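Local structure of iodotyrosine deiodinase (Thermotoga neapolitana, 6TYK) at residues W46-K57 and K96-E107. The protein catalyses the FMN-dependent reductive removal of halogen from halotyrosines such as 3-iodo-L-tyrosine and 3,5-diiodo-L-tyrosine, and works as a homodimer. Residues are numbered along the deposited sequence; the frame is centred on the assembly and turned at random.
Sequences WRFLIVEDEKLK and KEAPYLLLVFSE
The Phe48 ring meets Val104 at its edge, Phe48 CD1 lying 4.0 Å from Val104 CG2 in the ring plane, while Leu102 CD1 approaches obliquely. On the other side of the sheet Phe105 turns an edge to Leu49, Phe105 CE1 to Leu49 CB 3.6 Å, and Phe186 of the second subunit packs edge-to-face with it. Tyr100 lies alongside Ile50 and Glu52; Ile50 CG2 lies 3.5 Å from Tyr100 CD1, the Glu52 carboxylate is inclined 52° to the ring, and a water that bridges Glu52 OE1 and Pro99 O sits over the rim of one face. Beyond the strands, Lys57 kinks at chi3 (-37°) and carries NZ to Ala98 O (2.7 Å) and Lys96 O (3.1 Å), carbonyls at and just past the end of helix 94-97; Glu54 OE2 forms a salt bridge to NZ and a water accepts a further hydrogen bond, so four acceptors surround the ammonium, whose charge Glu54 probably balances. Six backbone hydrogen bonds join Arg47-Phe105, Leu49-Leu103 and Val51-Leu101. Helices 24-35 and 113-130 pack on the Phe48 face. Strands 46-51 and 100-107 form one antiparallel pair of the nitroreductase fold's central sheet, extended at Leu49 and Ile50 by a parallel strand of the second subunit.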
loop_
_atom_site.group_PDB
_atom_site.type_symbol
_atom_site.label_atom_id
_atom_site.label_comp_id
_atom_site.label_asym_id
_atom_site.label_seq_id
_atom_site.Cartn_x
_atom_site.Cartn_y
_atom_site.Cartn_z
ATOM N N TRP A 46 -8.395 4.557 6.701
ATOM C CA TRP A 46 -9.181 4.292 5.502
ATOM C C TRP A 46 -10.665 4.453 5.772
ATOM O O TRP A 46 -11.152 4.141 6.861
ATOM C CB TRP A 46 -8.909 2.872 5.001
ATOM C CG TRP A 46 -8.737 1.872 6.107
ATOM C CD1 TRP A 46 -9.721 1.235 6.806
ATOM C CD2 TRP A 46 -7.493 1.410 6.651
ATOM N NE1 TRP A 46 -9.166 0.404 7.757
ATOM C CE2 TRP A 46 -7.798 0.488 7.674
ATOM C CE3 TRP A 46 -6.150 1.673 6.356
ATOM C CZ2 TRP A 46 -6.809 -0.174 8.402
ATOM C CZ3 TRP A 46 -5.167 1.027 7.092
ATOM C CH2 TRP A 46 -5.500 0.110 8.098
ATOM N N ARG A 47 -11.382 4.974 4.783
ATOM C CA ARG A 47 -12.838 5.018 4.824
ATOM C C ARG A 47 -13.339 4.521 3.481
ATOM O O ARG A 47 -12.745 4.815 2.450
ATOM C CB ARG A 47 -13.361 6.441 5.049
ATOM C CG ARG A 47 -12.867 7.119 6.307
ATOM C CD ARG A 47 -13.438 6.488 7.581
ATOM N NE ARG A 47 -13.054 7.263 8.756
ATOM C CZ ARG A 47 -11.923 7.088 9.428
ATOM N NH1 ARG A 47 -11.062 6.146 9.059
ATOM N NH2 ARG A 47 -11.654 7.849 10.478
ATOM N N PHE A 48 -14.441 3.784 3.495
ATOM C CA PHE A 48 -14.948 3.177 2.279
ATOM C C PHE A 48 -16.330 3.691 1.940
ATOM O O PHE A 48 -17.220 3.759 2.795
ATOM C CB PHE A 48 -14.968 1.660 2.414
ATOM C CG PHE A 48 -13.629 1.073 2.735
ATOM C CD1 PHE A 48 -12.617 1.056 1.778
ATOM C CD2 PHE A 48 -13.378 0.517 3.985
ATOM C CE1 PHE A 48 -11.382 0.504 2.067
ATOM C CE2 PHE A 48 -12.138 -0.033 4.279
ATOM C CZ PHE A 48 -11.146 -0.042 3.318
ATOM N N LEU A 49 -16.494 4.057 0.677
ATOM C CA LEU A 49 -17.781 4.474 0.150
ATOM C C LEU A 49 -18.107 3.544 -1.005
ATOM O O LEU A 49 -17.363 3.475 -1.983
ATOM C CB LEU A 49 -17.722 5.919 -0.342
ATOM C CG LEU A 49 -19.015 6.497 -0.909
ATOM C CD1 LEU A 49 -20.094 6.593 0.161
ATOM C CD2 LEU A 49 -18.765 7.859 -1.535
ATOM N N ILE A 50 -19.193 2.798 -0.865
ATOM C CA ILE A 50 -19.611 1.851 -1.879
ATOM C C ILE A 50 -20.668 2.499 -2.755
ATOM O O ILE A 50 -21.783 2.771 -2.305
ATOM C CB ILE A 50 -20.174 0.573 -1.237
ATOM C CG1 ILE A 50 -19.142 -0.029 -0.273
ATOM C CG2 ILE A 50 -20.609 -0.420 -2.314
ATOM C CD1 ILE A 50 -19.675 -1.178 0.533
ATOM N N VAL A 51 -20.296 2.784 -3.997
ATOM C CA VAL A 51 -21.226 3.394 -4.938
ATOM C C VAL A 51 -21.870 2.337 -5.829
ATOM O O VAL A 51 -21.182 1.575 -6.513
ATOM C CB VAL A 51 -20.529 4.461 -5.795
ATOM C CG1 VAL A 51 -21.518 5.093 -6.767
ATOM C CG2 VAL A 51 -19.881 5.518 -4.900
ATOM N N GLU A 52 -23.196 2.289 -5.811
ATOM C CA GLU A 52 -23.916 1.341 -6.652
ATOM C C GLU A 52 -25.005 1.992 -7.485
ATOM O O GLU A 52 -25.430 1.424 -8.477
ATOM C CB GLU A 52 -24.555 0.253 -5.800
ATOM C CG GLU A 52 -23.552 -0.655 -5.125
ATOM C CD GLU A 52 -24.217 -1.554 -4.123
ATOM O OE1 GLU A 52 -24.856 -2.545 -4.537
ATOM O OE2 GLU A 52 -24.119 -1.249 -2.918
ATOM N N ASP A 53 -25.473 3.161 -7.066
ATOM C CA ASP A 53 -26.592 3.817 -7.734
ATOM C C ASP A 53 -26.231 4.119 -9.183
ATOM O O ASP A 53 -25.186 4.709 -9.452
ATOM C CB ASP A 53 -26.959 5.104 -7.003
ATOM C CG ASP A 53 -28.080 5.851 -7.682
ATOM O OD1 ASP A 53 -29.257 5.486 -7.470
ATOM O OD2 ASP A 53 -27.790 6.806 -8.431
ATOM N N GLU A 54 -27.089 3.710 -10.113
ATOM C CA GLU A 54 -26.739 3.832 -11.525
ATOM C C GLU A 54 -26.571 5.282 -11.962
ATOM O O GLU A 54 -25.651 5.594 -12.709
ATOM C CB GLU A 54 -27.731 3.095 -12.438
ATOM C CG GLU A 54 -27.623 1.570 -12.395
ATOM C CD GLU A 54 -26.245 1.029 -12.783
ATOM O OE1 GLU A 54 -25.524 1.662 -13.589
ATOM O OE2 GLU A 54 -25.883 -0.051 -12.275
ATOM N N LYS A 55 -27.445 6.173 -11.503
ATOM C CA LYS A 55 -27.316 7.580 -11.860
ATOM C C LYS A 55 -26.000 8.153 -11.334
ATOM O O LYS A 55 -25.306 8.888 -12.026
ATOM C CB LYS A 55 -28.500 8.386 -11.320
ATOM C CG LYS A 55 -28.321 9.887 -11.445
ATOM C CD LYS A 55 -29.429 10.637 -10.724
ATOM C CE LYS A 55 -29.273 12.138 -10.883
ATOM N NZ LYS A 55 -29.370 12.558 -12.309
ATOM N N LEU A 56 -25.658 7.820 -10.098
ATOM C CA LEU A 56 -24.424 8.326 -9.511
ATOM C C LEU A 56 -23.193 7.761 -10.220
ATOM O O LEU A 56 -22.237 8.490 -10.471
ATOM C CB LEU A 56 -24.380 8.025 -8.016
ATOM C CG LEU A 56 -23.131 8.483 -7.279
ATOM C CD1 LEU A 56 -22.923 9.973 -7.456
ATOM C CD2 LEU A 56 -23.301 8.131 -5.806
ATOM N N LYS A 57 -23.217 6.472 -10.551
ATOM C CA LYS A 57 -22.112 5.888 -11.305
ATOM C C LYS A 57 -21.952 6.618 -12.619
ATOM O O LYS A 57 -20.840 6.871 -13.056
ATOM C CB LYS A 57 -22.322 4.387 -11.571
ATOM C CG LYS A 57 -22.249 3.530 -10.315
ATOM C CD LYS A 57 -22.098 2.045 -10.609
ATOM C CE LYS A 57 -22.886 1.605 -11.809
ATOM N NZ LYS A 57 -22.922 0.123 -11.916
ATOM N N LYS A 96 -19.286 2.231 -15.555
ATOM C CA LYS A 96 -20.696 1.891 -15.704
ATOM C C LYS A 96 -20.951 0.402 -15.482
ATOM O O LYS A 96 -21.918 0.041 -14.814
ATOM C CB LYS A 96 -21.207 2.301 -17.090
ATOM C CG LYS A 96 -22.608 1.792 -17.425
ATOM C CD LYS A 96 -23.058 2.293 -18.792
ATOM C CE LYS A 96 -24.383 1.674 -19.213
ATOM N NZ LYS A 96 -25.454 1.902 -18.204
ATOM N N GLU A 97 -20.096 -0.460 -16.037
ATOM C CA GLU A 97 -20.342 -1.906 -15.981
ATOM C C GLU A 97 -20.168 -2.518 -14.593
ATOM O O GLU A 97 -20.931 -3.402 -14.196
ATOM C CB GLU A 97 -19.449 -2.657 -16.971
ATOM C CG GLU A 97 -19.641 -2.254 -18.432
ATOM C CD GLU A 97 -21.046 -2.522 -18.960
ATOM O OE1 GLU A 97 -21.906 -1.615 -18.868
ATOM O OE2 GLU A 97 -21.284 -3.636 -19.483
ATOM N N ALA A 98 -19.160 -2.061 -13.857
ATOM C CA ALA A 98 -18.895 -2.623 -12.540
ATOM C C ALA A 98 -20.101 -2.407 -11.631
ATOM O O ALA A 98 -20.634 -1.304 -11.554
ATOM C CB ALA A 98 -17.647 -1.994 -11.943
ATOM N N PRO A 99 -20.536 -3.468 -10.947
ATOM C CA PRO A 99 -21.677 -3.352 -10.028
ATOM C C PRO A 99 -21.365 -2.491 -8.812
ATOM O O PRO A 99 -22.278 -1.905 -8.233
ATOM C CB PRO A 99 -21.954 -4.805 -9.619
ATOM C CG PRO A 99 -20.678 -5.530 -9.895
ATOM C CD PRO A 99 -20.082 -4.859 -11.097
ATOM N N TYR A 100 -20.090 -2.403 -8.447
ATOM C CA TYR A 100 -19.673 -1.566 -7.334
ATOM C C TYR A 100 -18.557 -0.647 -7.779
ATOM O O TYR A 100 -17.628 -1.096 -8.454
ATOM C CB TYR A 100 -19.096 -2.412 -6.199
ATOM C CG TYR A 100 -20.007 -3.428 -5.568
ATOM C CD1 TYR A 100 -20.992 -3.044 -4.674
ATOM C CD2 TYR A 100 -19.834 -4.780 -5.812
ATOM C CE1 TYR A 100 -21.808 -3.980 -4.072
ATOM C CE2 TYR A 100 -20.641 -5.723 -5.214
ATOM C CZ TYR A 100 -21.627 -5.315 -4.349
ATOM O OH TYR A 100 -22.433 -6.253 -3.756
ATOM N N LEU A 101 -18.630 0.624 -7.392
ATOM C CA LEU A 101 -17.442 1.462 -7.382
ATOM C C LEU A 101 -17.078 1.687 -5.928
ATOM O O LEU A 101 -17.807 2.351 -5.184
ATOM C CB LEU A 101 -17.663 2.797 -8.078
ATOM C CG LEU A 101 -18.221 2.722 -9.493
ATOM C CD1 LEU A 101 -18.367 4.127 -10.049
ATOM C CD2 LEU A 101 -17.318 1.880 -10.383
ATOM N N LEU A 102 -15.968 1.093 -5.510
ATOM C CA LEU A 102 -15.520 1.249 -4.138
ATOM C C LEU A 102 -14.586 2.441 -4.093
ATOM O O LEU A 102 -13.478 2.403 -4.646
ATOM C CB LEU A 102 -14.794 -0.009 -3.674
ATOM C CG LEU A 102 -14.174 0.093 -2.278
ATOM C CD1 LEU A 102 -15.237 0.217 -1.180
ATOM C CD2 LEU A 102 -13.259 -1.093 -2.013
ATOM N N LEU A 103 -15.055 3.526 -3.489
ATOM C CA LEU A 103 -14.228 4.707 -3.327
ATOM C C LEU A 103 -13.508 4.624 -2.001
ATOM O O LEU A 103 -14.129 4.479 -0.948
ATOM C CB LEU A 103 -15.063 5.989 -3.434
ATOM C CG LEU A 103 -15.313 6.492 -4.867
ATOM C CD1 LEU A 103 -16.021 5.444 -5.728
ATOM C CD2 LEU A 103 -16.108 7.783 -4.841
ATOM N N VAL A 104 -12.188 4.716 -2.060
ATOM C CA VAL A 104 -11.354 4.560 -0.880
ATOM C C VAL A 104 -10.767 5.911 -0.509
ATOM O O VAL A 104 -10.096 6.560 -1.326
ATOM C CB VAL A 104 -10.213 3.550 -1.131
ATOM C CG1 VAL A 104 -9.367 3.394 0.118
ATOM C CG2 VAL A 104 -10.779 2.205 -1.553
ATOM N N PHE A 105 -11.040 6.348 0.719
ATOM C CA PHE A 105 -10.569 7.639 1.188
ATOM C C PHE A 105 -9.540 7.480 2.287
ATOM O O PHE A 105 -9.521 6.473 3.002
ATOM C CB PHE A 105 -11.731 8.453 1.766
ATOM C CG PHE A 105 -12.824 8.743 0.788
ATOM C CD1 PHE A 105 -13.775 7.786 0.476
ATOM C CD2 PHE A 105 -12.918 9.991 0.190
ATOM C CE1 PHE A 105 -14.786 8.066 -0.433
ATOM C CE2 PHE A 105 -13.930 10.278 -0.712
ATOM C CZ PHE A 105 -14.863 9.314 -1.019
ATOM N N SER A 106 -8.695 8.494 2.427
ATOM C CA SER A 106 -7.764 8.569 3.547
ATOM C C SER A 106 -8.132 9.716 4.478
ATOM O O SER A 106 -8.572 10.784 4.043
ATOM C CB SER A 106 -6.323 8.732 3.055
ATOM O OG SER A 106 -6.175 9.890 2.251
ATOM N N GLU A 107 -7.972 9.478 5.771
ATOM C CA GLU A 107 -8.201 10.505 6.771
ATOM C C GLU A 107 -6.999 11.443 6.805
ATOM O O GLU A 107 -5.920 11.067 7.265
ATOM C CB GLU A 107 -8.404 9.854 8.133
ATOM C CG GLU A 107 -8.663 10.824 9.258
ATOM C CD GLU A 107 -8.896 10.116 10.571
ATOM O OE1 GLU A 107 -8.352 9.006 10.748
ATOM O OE2 GLU A 107 -9.627 10.666 11.420
HETATM O O HOH W 1 -24.344 -0.927 -9.601
HETATM O O HOH W 2 -24.490 -3.497 -7.183
HETATM O O HOH W 3 -24.689 -1.061 -15.455
#